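Local coordinates for protein glutamate--LysW ligase ArgX (Sulfolobus tokodaii, PDB 3VPB) that probably joins glutamate, at the expense of ATP, to the C-terminal glutamate of the carrier protein LysW in arginine biosynthesis, at residues 132-140 with 198-206; 179-190 with 260-271. One frame throughout, in Å; residues are numbered along the deposited sequence.

Interaction 1. Residues 132-140 with 198-206; sequences SWGRLVSLI and EWRANVALG. With ADP (adenosine-5'-diphosphate), chain L; GLU (glutamic acid), chain M; SO4 (sulfate ion), chain P.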
loop_
_atom_site.group_PDB
_atom_site.type_symbol
_atom_site.label_atom_id
_atom_site.label_comp_id
_atom_site.label_asym_id
_atom_site.label_seq_id
_atom_site.Cartn_x
_atom_site.Cartn_y
_atom_site.Cartn_z
ATOM N N SER B 132 7.482 13.610 7.324
ATOM C CA SER B 132 8.138 14.894 7.339
ATOM C C SER B 132 7.300 15.780 6.440
ATOM O O SER B 132 6.320 15.311 5.855
ATOM C CB SER B 132 9.562 14.728 6.794
ATOM O OG SER B 132 10.279 15.937 6.831
ATOM N N TRP B 133 7.677 17.049 6.338
ATOM C CA TRP B 133 7.014 18.053 5.489
ATOM C C TRP B 133 5.536 18.274 5.789
ATOM O O TRP B 133 4.798 18.729 4.924
ATOM C CB TRP B 133 7.216 17.758 3.999
ATOM C CG TRP B 133 8.657 17.707 3.564
ATOM C CD1 TRP B 133 9.698 18.487 4.025
ATOM C CD2 TRP B 133 9.212 16.859 2.547
ATOM N NE1 TRP B 133 10.855 18.161 3.354
ATOM C CE2 TRP B 133 10.586 17.178 2.439
ATOM C CE3 TRP B 133 8.682 15.873 1.713
ATOM C CZ2 TRP B 133 11.442 16.520 1.551
ATOM C CZ3 TRP B 133 9.534 15.225 0.823
ATOM C CH2 TRP B 133 10.896 15.559 0.748
ATOM N N GLY B 134 5.117 17.932 7.001
ATOM C CA GLY B 134 3.734 18.082 7.447
ATOM C C GLY B 134 2.820 16.946 7.022
ATOM O O GLY B 134 1.614 16.980 7.291
ATOM N N ARG B 135 3.388 15.934 6.361
ATOM C CA ARG B 135 2.596 14.875 5.740
ATOM C C ARG B 135 1.769 14.099 6.796
ATOM O O ARG B 135 2.335 13.607 7.780
ATOM C CB ARG B 135 3.527 13.912 4.977
ATOM C CG ARG B 135 2.854 13.130 3.872
ATOM C CD ARG B 135 3.888 12.531 2.902
ATOM N NE ARG B 135 4.946 11.838 3.646
ATOM C CZ ARG B 135 6.218 12.220 3.678
ATOM N NH1 ARG B 135 6.614 13.300 3.008
ATOM N NH2 ARG B 135 7.087 11.536 4.411
ATOM N N LEU B 136 0.448 14.031 6.565
ATOM C CA LEU B 136 -0.556 13.391 7.449
ATOM C C LEU B 136 -0.662 13.975 8.865
ATOM O O LEU B 136 -1.222 13.312 9.764
ATOM C CB LEU B 136 -0.315 11.878 7.572
ATOM C CG LEU B 136 -0.048 11.111 6.294
ATOM C CD1 LEU B 136 0.202 9.620 6.608
ATOM C CD2 LEU B 136 -1.249 11.285 5.392
ATOM N N VAL B 137 -0.156 15.190 9.072
ATOM C CA VAL B 137 -0.344 15.878 10.365
ATOM C C VAL B 137 -1.736 16.497 10.283
ATOM O O VAL B 137 -1.981 17.397 9.473
ATOM C CB VAL B 137 0.712 16.967 10.626
ATOM C CG1 VAL B 137 0.435 17.717 11.958
ATOM C CG2 VAL B 137 2.135 16.357 10.644
ATOM N N SER B 138 -2.643 16.016 11.112
ATOM C CA SER B 138 -4.060 16.320 10.923
ATOM C C SER B 138 -4.601 17.070 12.118
ATOM O O SER B 138 -4.343 16.690 13.264
ATOM C CB SER B 138 -4.843 15.040 10.774
ATOM O OG SER B 138 -4.464 14.366 9.611
ATOM N N LEU B 139 -5.336 18.134 11.827
ATOM C CA LEU B 139 -6.042 18.915 12.839
ATOM C C LEU B 139 -7.430 18.289 12.989
ATOM O O LEU B 139 -8.179 18.170 11.986
ATOM C CB LEU B 139 -6.088 20.415 12.415
ATOM C CG LEU B 139 -6.661 21.479 13.376
ATOM C CD1 LEU B 139 -6.023 21.391 14.763
ATOM C CD2 LEU B 139 -6.562 22.914 12.823
ATOM N N ILE B 140 -7.762 17.845 14.201
ATOM C CA ILE B 140 -9.035 17.173 14.466
ATOM C C ILE B 140 -9.876 17.986 15.445
ATOM O O ILE B 140 -9.518 18.173 16.618
ATOM C CB ILE B 140 -8.861 15.726 14.937
ATOM C CG1 ILE B 140 -8.060 14.931 13.871
ATOM C CG2 ILE B 140 -10.240 15.054 15.173
ATOM C CD1 ILE B 140 -7.708 13.564 14.267
ATOM N N GLU B 198 -3.328 27.347 5.713
ATOM C CA GLU B 198 -2.535 26.284 6.314
ATOM C C GLU B 198 -2.650 26.319 7.822
ATOM O O GLU B 198 -2.931 27.371 8.422
ATOM C CB GLU B 198 -1.050 26.422 5.955
ATOM C CG GLU B 198 -0.512 25.476 4.913
ATOM C CD GLU B 198 -0.819 23.975 5.165
ATOM O OE1 GLU B 198 -0.896 23.212 4.162
ATOM O OE2 GLU B 198 -0.991 23.565 6.328
ATOM N N TRP B 199 -2.457 25.149 8.415
ATOM C CA TRP B 199 -2.338 24.972 9.859
ATOM C C TRP B 199 -0.922 24.497 10.196
ATOM O O TRP B 199 -0.571 24.332 11.364
ATOM C CB TRP B 199 -3.412 23.988 10.385
ATOM C CG TRP B 199 -3.259 22.559 9.936
ATOM C CD1 TRP B 199 -2.841 21.522 10.695
ATOM C CD2 TRP B 199 -3.570 22.004 8.638
ATOM N NE1 TRP B 199 -2.833 20.354 9.967
ATOM C CE2 TRP B 199 -3.263 20.625 8.694
ATOM C CE3 TRP B 199 -4.031 22.547 7.428
ATOM C CZ2 TRP B 199 -3.431 19.765 7.582
ATOM C CZ3 TRP B 199 -4.172 21.709 6.315
ATOM C CH2 TRP B 199 -3.893 20.326 6.410
ATOM N N ARG B 200 -0.096 24.305 9.168
ATOM C CA ARG B 200 1.222 23.758 9.365
ATOM C C ARG B 200 2.274 24.784 8.949
ATOM O O ARG B 200 2.069 25.524 8.024
ATOM C CB ARG B 200 1.384 22.459 8.562
ATOM C CG ARG B 200 0.386 21.382 9.021
ATOM C CD ARG B 200 0.300 20.279 8.015
ATOM N NE ARG B 200 -0.267 20.764 6.747
ATOM C CZ ARG B 200 -0.394 20.010 5.667
ATOM N NH1 ARG B 200 0.001 18.737 5.700
ATOM N NH2 ARG B 200 -0.932 20.516 4.561
ATOM N N ALA B 201 3.414 24.784 9.628
ATOM C CA ALA B 201 4.410 25.829 9.417
ATOM C C ALA B 201 5.462 25.458 8.402
ATOM O O ALA B 201 6.282 26.317 8.031
ATOM C CB ALA B 201 5.086 26.205 10.779
ATOM N N ASN B 202 5.469 24.207 7.936
ATOM C CA ASN B 202 6.595 23.751 7.107
ATOM C C ASN B 202 6.921 24.653 5.908
ATOM O O ASN B 202 6.007 25.075 5.150
ATOM C CB ASN B 202 6.367 22.322 6.598
ATOM C CG ASN B 202 6.045 21.356 7.722
ATOM O OD1 ASN B 202 4.943 21.396 8.309
ATOM N ND2 ASN B 202 6.986 20.464 8.010
ATOM N N VAL B 203 8.209 24.925 5.720
ATOM C CA VAL B 203 8.668 25.656 4.525
ATOM C C VAL B 203 8.234 24.910 3.254
ATOM O O VAL B 203 7.821 25.539 2.275
ATOM C CB VAL B 203 10.188 25.901 4.526
ATOM C CG1 VAL B 203 10.625 26.592 3.258
ATOM C CG2 VAL B 203 10.573 26.773 5.696
ATOM N N ALA B 204 8.279 23.577 3.299
ATOM C CA ALA B 204 7.796 22.742 2.182
ATOM C C ALA B 204 6.333 22.990 1.818
ATOM O O ALA B 204 5.901 22.677 0.710
ATOM C CB ALA B 204 8.014 21.249 2.502
ATOM N N LEU B 205 5.560 23.520 2.768
ATOM C CA LEU B 205 4.149 23.802 2.562
ATOM C C LEU B 205 3.835 25.274 2.332
ATOM O O LEU B 205 2.665 25.640 2.262
ATOM C CB LEU B 205 3.316 23.262 3.737
ATOM C CG LEU B 205 3.248 21.735 3.813
ATOM C CD1 LEU B 205 2.688 21.333 5.169
ATOM C CD2 LEU B 205 2.375 21.164 2.652
ATOM N N GLY B 206 4.861 26.115 2.213
ATOM C CA GLY B 206 4.654 27.554 2.039
ATOM C C GLY B 206 5.020 28.411 3.257
ATOM O O GLY B 206 4.898 29.647 3.220
HETATM P PB ADP L . 6.825 16.987 10.385
HETATM O O1B ADP L . 7.907 16.039 10.744
HETATM O O2B ADP L . 7.254 18.422 10.127
HETATM O O3B ADP L . 5.854 16.503 9.346
HETATM P PA ADP L . 5.677 18.179 12.774
HETATM O O1A ADP L . 5.218 17.446 14.030
HETATM O O2A ADP L . 6.854 19.130 12.762
HETATM O O3A ADP L . 5.873 17.011 11.686
HETATM O "O5'" ADP L . 4.380 18.962 12.239
HETATM C "C5'" ADP L . 4.383 19.811 11.092
HETATM C "C4'" ADP L . 3.713 21.129 11.428
HETATM O "O4'" ADP L . 2.419 20.863 11.978
HETATM C "C3'" ADP L . 4.483 21.867 12.527
HETATM O "O3'" ADP L . 5.472 22.738 11.964
HETATM C "C2'" ADP L . 3.397 22.650 13.225
HETATM O "O2'" ADP L . 3.101 23.852 12.501
HETATM C "C1'" ADP L . 2.207 21.736 13.093
HETATM N N9 ADP L . 2.048 20.910 14.305
HETATM C C8 ADP L . 2.438 19.623 14.491
HETATM N N7 ADP L . 2.058 19.225 15.714
HETATM C C5 ADP L . 1.420 20.253 16.306
HETATM C C6 ADP L . 0.795 20.509 17.610
HETATM N N6 ADP L . 0.744 19.528 18.531
HETATM N N1 ADP L . 0.198 21.720 17.817
HETATM C C2 ADP L . 0.218 22.698 16.904
HETATM N N3 ADP L . 0.814 22.529 15.696
HETATM C C4 ADP L . 1.416 21.352 15.377
HETATM N N GLU M . 11.902 20.524 6.228
HETATM C CA GLU M . 11.870 21.922 6.737
HETATM C C GLU M . 10.540 22.555 6.389
HETATM O O GLU M . 10.099 23.444 7.140
HETATM C CB GLU M . 13.015 22.751 6.132
HETATM C CG GLU M . 13.189 24.115 6.778
HETATM C CD GLU M . 14.334 24.928 6.176
HETATM O OE1 GLU M . 14.529 24.878 4.934
HETATM O OE2 GLU M . 15.024 25.628 6.969
HETATM O OXT GLU M . 9.909 22.222 5.360
HETATM S S SO4 P . 10.277 18.904 8.889
HETATM O O1 SO4 P . 10.038 17.469 9.087
HETATM O O2 SO4 P . 9.718 19.286 7.606
HETATM O O3 SO4 P . 9.744 19.761 9.972
HETATM O O4 SO4 P . 11.718 19.117 8.768
#
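W199 lays one face of its indole under L139, whose CB sits 4.2 Å from the centroid of the five-membered ring in a CH-pi contact. Its chi1 of 67° holds CG between the backbone N and the carbonyl carbon, and the ring edge then meets V137 O, with NE1 donating to it at 3.1 Å from above the carbonyl plane. R200 NH1 reaches G134 O at 2.9 Å, entering from the face opposite V137 N, while its NE and NH2 grip the E198 carboxylate side-on. The guanidinium lies between W199 CH2 on one face and L205 CD1 on the other, and NH1 also pairs with E151 of the second subunit. With an alanine in place of R200, G134 O would probably lose its side-chain donor, and E198 and E151 of the second subunit their guanidinium partner. N202 ND2 donates to ADP O2B at 3.0 Å and G134 N to ADP O3B. W133 CD1 packs on A204 CB at 3.6 Å, and NE1 is hydrogen-bonded to E256. V203 N and A204 N donate hydrogen bonds to O and OXT of the ligand's alpha-carboxylate. The polar contacts thus let the two segments hold the ADP beta-phosphate and glutamate in this ATP-grasp site.

Interaction 2. Residues 179-190 with 260-271; sequences CIAIGEELLGCY and FMVATNINVAQK. With GLU (glutamic acid), chain M.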
loop_
_atom_site.group_PDB
_atom_site.type_symbol
_atom_site.label_atom_id
_atom_site.label_comp_id
_atom_site.label_asym_id
_atom_site.label_seq_id
_atom_site.Cartn_x
_atom_site.Cartn_y
_atom_site.Cartn_z
ATOM N N CYS B 179 15.307 25.368 14.922
ATOM C CA CYS B 179 16.727 25.554 15.253
ATOM C C CYS B 179 17.563 24.438 14.630
ATOM O O CYS B 179 17.025 23.369 14.260
ATOM C CB CYS B 179 16.902 25.546 16.769
ATOM S SG CYS B 179 15.797 26.751 17.572
ATOM N N ILE B 180 18.870 24.679 14.536
ATOM C CA ILE B 180 19.819 23.692 14.056
ATOM C C ILE B 180 20.950 23.654 15.079
ATOM O O ILE B 180 21.350 24.697 15.606
ATOM C CB ILE B 180 20.385 24.054 12.675
ATOM C CG1 ILE B 180 19.288 23.885 11.607
ATOM C CG2 ILE B 180 21.608 23.137 12.322
ATOM C CD1 ILE B 180 19.714 24.111 10.149
ATOM N N ALA B 181 21.431 22.458 15.363
ATOM C CA ALA B 181 22.568 22.258 16.258
ATOM C C ALA B 181 23.614 21.405 15.537
ATOM O O ALA B 181 23.277 20.462 14.792
ATOM C CB ALA B 181 22.130 21.584 17.540
ATOM N N ILE B 182 24.877 21.769 15.727
ATOM C CA ILE B 182 25.998 21.009 15.200
ATOM C C ILE B 182 26.905 20.708 16.380
ATOM O O ILE B 182 27.263 21.626 17.130
ATOM C CB ILE B 182 26.757 21.800 14.100
ATOM C CG1 ILE B 182 25.886 21.977 12.852
ATOM C CG2 ILE B 182 28.047 21.112 13.715
ATOM C CD1 ILE B 182 26.568 22.819 11.770
ATOM N N GLY B 183 27.249 19.428 16.561
ATOM C CA GLY B 183 28.081 18.987 17.687
ATOM C C GLY B 183 27.443 19.253 19.040
ATOM O O GLY B 183 28.150 19.499 20.020
ATOM N N GLU B 184 26.109 19.211 19.091
ATOM C CA GLU B 184 25.312 19.509 20.310
ATOM C C GLU B 184 25.433 20.956 20.823
ATOM O O GLU B 184 25.155 21.241 21.993
ATOM C CB GLU B 184 25.510 18.470 21.435
ATOM C CG GLU B 184 25.382 17.030 20.947
ATOM C CD GLU B 184 25.509 15.973 22.034
ATOM O OE1 GLU B 184 25.661 16.311 23.227
ATOM O OE2 GLU B 184 25.471 14.777 21.678
ATOM N N GLU B 185 25.854 21.853 19.942
ATOM C CA GLU B 185 25.850 23.286 20.240
ATOM C C GLU B 185 24.886 23.970 19.305
ATOM O O GLU B 185 24.828 23.642 18.127
ATOM C CB GLU B 185 27.229 23.906 20.051
ATOM C CG GLU B 185 28.287 23.320 20.987
ATOM C CD GLU B 185 29.445 24.262 21.233
ATOM O OE1 GLU B 185 29.855 24.375 22.410
ATOM O OE2 GLU B 185 29.958 24.881 20.266
ATOM N N LEU B 186 24.155 24.945 19.831
ATOM C CA LEU B 186 23.205 25.692 19.011
ATOM C C LEU B 186 23.877 26.489 17.888
ATOM O O LEU B 186 24.800 27.281 18.133
ATOM C CB LEU B 186 22.365 26.632 19.897
ATOM C CG LEU B 186 21.356 27.479 19.104
ATOM C CD1 LEU B 186 20.236 26.621 18.481
ATOM C CD2 LEU B 186 20.777 28.582 19.984
ATOM N N LEU B 187 23.407 26.297 16.651
ATOM C CA LEU B 187 23.887 27.089 15.527
ATOM C C LEU B 187 23.019 28.342 15.333
ATOM O O LEU B 187 23.525 29.454 15.088
ATOM C CB LEU B 187 23.920 26.245 14.239
ATOM C CG LEU B 187 24.413 26.928 12.967
ATOM C CD1 LEU B 187 25.941 27.202 13.038
ATOM C CD2 LEU B 187 24.058 26.132 11.724
ATOM N N GLY B 188 21.704 28.171 15.455
ATOM C CA GLY B 188 20.808 29.299 15.280
ATOM C C GLY B 188 19.373 28.815 15.231
ATOM O O GLY B 188 19.123 27.603 15.198
ATOM N N CYS B 189 18.454 29.781 15.215
ATOM C CA CYS B 189 17.010 29.520 15.188
ATOM C C CYS B 189 16.341 30.539 14.306
ATOM O O CYS B 189 16.840 31.660 14.115
ATOM C CB CYS B 189 16.384 29.623 16.593
ATOM S SG CYS B 189 16.956 28.486 17.852
ATOM N N TYR B 190 15.188 30.173 13.766
ATOM C CA TYR B 190 14.386 31.140 13.067
ATOM C C TYR B 190 12.914 30.733 13.193
ATOM O O TYR B 190 12.601 29.647 13.719
ATOM C CB TYR B 190 14.849 31.323 11.613
ATOM C CG TYR B 190 14.402 30.242 10.681
ATOM C CD1 TYR B 190 15.046 29.017 10.663
ATOM C CD2 TYR B 190 13.322 30.446 9.817
ATOM C CE1 TYR B 190 14.636 28.014 9.807
ATOM C CE2 TYR B 190 12.919 29.470 8.969
ATOM C CZ TYR B 190 13.582 28.251 8.973
ATOM O OH TYR B 190 13.164 27.257 8.140
ATOM N N PHE B 260 16.440 28.191 6.727
ATOM C CA PHE B 260 17.358 28.608 7.793
ATOM C C PHE B 260 18.301 29.654 7.229
ATOM O O PHE B 260 18.513 30.722 7.853
ATOM C CB PHE B 260 18.107 27.380 8.316
ATOM C CG PHE B 260 18.884 27.602 9.566
ATOM C CD1 PHE B 260 18.314 27.360 10.819
ATOM C CD2 PHE B 260 20.212 27.978 9.492
ATOM C CE1 PHE B 260 19.067 27.546 11.982
ATOM C CE2 PHE B 260 20.968 28.169 10.637
ATOM C CZ PHE B 260 20.409 27.935 11.880
ATOM N N MET B 261 18.851 29.361 6.053
ATOM C CA MET B 261 19.805 30.287 5.414
ATOM C C MET B 261 19.207 31.650 5.068
ATOM O O MET B 261 19.841 32.669 5.307
ATOM C CB MET B 261 20.483 29.657 4.206
ATOM C CG MET B 261 21.500 28.619 4.601
ATOM S SD MET B 261 22.210 27.838 3.154
ATOM C CE MET B 261 23.268 29.213 2.626
ATOM N N VAL B 262 17.990 31.684 4.546
ATOM C CA VAL B 262 17.400 32.994 4.238
ATOM C C VAL B 262 17.130 33.813 5.505
ATOM O O VAL B 262 17.226 35.044 5.483
ATOM C CB VAL B 262 16.133 32.925 3.336
ATOM C CG1 VAL B 262 16.370 32.071 2.139
ATOM C CG2 VAL B 262 14.926 32.435 4.102
ATOM N N ALA B 263 16.817 33.150 6.610
ATOM C CA ALA B 263 16.483 33.890 7.810
ATOM C C ALA B 263 17.706 34.338 8.610
ATOM O O ALA B 263 17.729 35.464 9.104
ATOM C CB ALA B 263 15.512 33.112 8.681
ATOM N N THR B 264 18.734 33.488 8.693
ATOM C CA THR B 264 19.844 33.699 9.641
ATOM C C THR B 264 21.151 34.200 9.001
ATOM O O THR B 264 22.082 34.641 9.713
ATOM C CB THR B 264 20.192 32.395 10.372
ATOM O OG1 THR B 264 20.638 31.427 9.420
ATOM C CG2 THR B 264 18.994 31.841 11.150
ATOM N N ASN B 265 21.208 34.083 7.679
ATOM C CA ASN B 265 22.431 34.233 6.866
ATOM C C ASN B 265 23.597 33.332 7.248
ATOM O O ASN B 265 24.752 33.657 6.958
ATOM C CB ASN B 265 22.892 35.687 6.855
ATOM C CG ASN B 265 21.835 36.602 6.378
ATOM O OD1 ASN B 265 21.406 37.506 7.103
ATOM N ND2 ASN B 265 21.375 36.376 5.154
ATOM N N ILE B 266 23.305 32.211 7.904
ATOM C CA ILE B 266 24.354 31.280 8.320
ATOM C C ILE B 266 24.695 30.335 7.166
ATOM O O ILE B 266 23.804 29.764 6.539
ATOM C CB ILE B 266 23.960 30.519 9.610
ATOM C CG1 ILE B 266 23.908 31.499 10.796
ATOM C CG2 ILE B 266 24.905 29.334 9.882
ATOM C CD1 ILE B 266 23.151 30.990 12.005
ATOM N N ASN B 267 25.987 30.224 6.851
ATOM C CA ASN B 267 26.465 29.242 5.888
ATOM C C ASN B 267 26.523 27.871 6.586
ATOM O O ASN B 267 27.558 27.456 7.110
ATOM C CB ASN B 267 27.828 29.645 5.333
ATOM C CG ASN B 267 28.264 28.795 4.148
ATOM O OD1 ASN B 267 27.836 27.641 3.989
ATOM N ND2 ASN B 267 29.133 29.360 3.298
ATOM N N VAL B 268 25.379 27.205 6.628
ATOM C CA VAL B 268 25.246 25.900 7.315
ATOM C C VAL B 268 26.227 24.838 6.781
ATOM O O VAL B 268 26.872 24.139 7.574
ATOM C CB VAL B 268 23.782 25.384 7.274
ATOM C CG1 VAL B 268 23.654 23.968 7.867
ATOM C CG2 VAL B 268 22.845 26.320 8.032
ATOM N N ALA B 269 26.342 24.729 5.459
ATOM C CA ALA B 269 27.279 23.754 4.860
ATOM C C ALA B 269 28.741 24.038 5.271
ATOM O O ALA B 269 29.516 23.124 5.570
ATOM C CB ALA B 269 27.106 23.694 3.341
ATOM N N GLN B 270 29.105 25.315 5.358
ATOM C CA GLN B 270 30.468 25.674 5.799
ATOM C C GLN B 270 30.694 25.323 7.264
ATOM O O GLN B 270 31.767 24.795 7.634
ATOM C CB GLN B 270 30.715 27.182 5.549
ATOM C CG GLN B 270 32.102 27.688 5.970
ATOM C CD GLN B 270 33.248 27.004 5.220
ATOM O OE1 GLN B 270 33.108 26.611 4.066
ATOM N NE2 GLN B 270 34.390 26.869 5.887
ATOM N N LYS B 271 29.708 25.620 8.115
ATOM C CA LYS B 271 29.811 25.280 9.541
ATOM C C LYS B 271 29.938 23.774 9.765
ATOM O O LYS B 271 30.688 23.323 10.629
ATOM C CB LYS B 271 28.620 25.837 10.335
ATOM C CG LYS B 271 28.548 27.370 10.318
ATOM C CD LYS B 271 29.709 27.940 11.160
ATOM C CE LYS B 271 29.766 29.463 11.071
ATOM N NZ LYS B 271 28.580 30.064 11.758
HETATM N N GLU M . 11.902 20.524 6.228
HETATM C CA GLU M . 11.870 21.922 6.737
HETATM C C GLU M . 10.540 22.555 6.389
HETATM O O GLU M . 10.099 23.444 7.140
HETATM C CB GLU M . 13.015 22.751 6.132
HETATM C CG GLU M . 13.189 24.115 6.778
HETATM C CD GLU M . 14.334 24.928 6.176
HETATM O OE1 GLU M . 14.529 24.878 4.934
HETATM O OE2 GLU M . 15.024 25.628 6.969
HETATM O OXT GLU M . 9.909 22.222 5.360
#
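F260 and Y190 set their rings almost at right angles, planes at 83° and centroids 5.9 Å apart, meeting obliquely through their CD1 atoms. On the F260 ring, I180 CD1 rests over one face, 3.7 Å from the centroid, and T264 CG2 lies over the opposite face. With CG anti to the backbone N (chi1 -169°), the F260 side chain runs from its helix to the hairpin, where CE1 at the ring edge comes within 3.2 Å of G188 O. A CB at G188 would probably run into I266 CD1 and crowd the ring, in keeping with the bare backbone there. L187 and G188 both face I180 in a classic beta bulge. L187 slides past I266 in the opposite direction, CD2 lying 3.8 Å from I266 CG2, and its CD1 meets the aliphatic part of K271 at CG. I182 crosses K271 at about a right angle, CD1 against CB. Beyond F260, Y190 turns its CB onto A263 CB at 3.5 Å. Its OH hydrogen-bonds OE2 of the glutamate ligand at 2.7 Å, and F260 N donates to the same oxygen, so the side-chain carboxylate of the ligand is held where the two segments meet. F260 belongs to the GF motif inferred to be essential for substrate specificity. T264 OG1 donates to F260 O and, in an ST turn, accepts from I266 N, and the C179-C189 disulfide joins the paired strands. The axes of strand 185-190 and helix 260-264 run at 88° to each other, while helix 216-229 packs on C179, A181 and L186.

Overall arrangement
Both interactions belong to the ATP-grasp region and share the bound glutamate, yet they hold different ends of it: interaction 1 its alpha-carboxylate, interaction 2 its side-chain carboxylate. They touch where V203 CG2 packs on Y190 OH at 3.6 Å, and strand 185-193 leads from the hairpin into the loop that carries 198-206. Interaction 1 is the more buried and the more polar, two loop-rich segments tied by hydrogen bonds around ADP and reached by the second subunit and LysW. Interaction 2 is only partly buried and essentially apolar between its segments, a hairpin against two helices, with no other protein chain touching it.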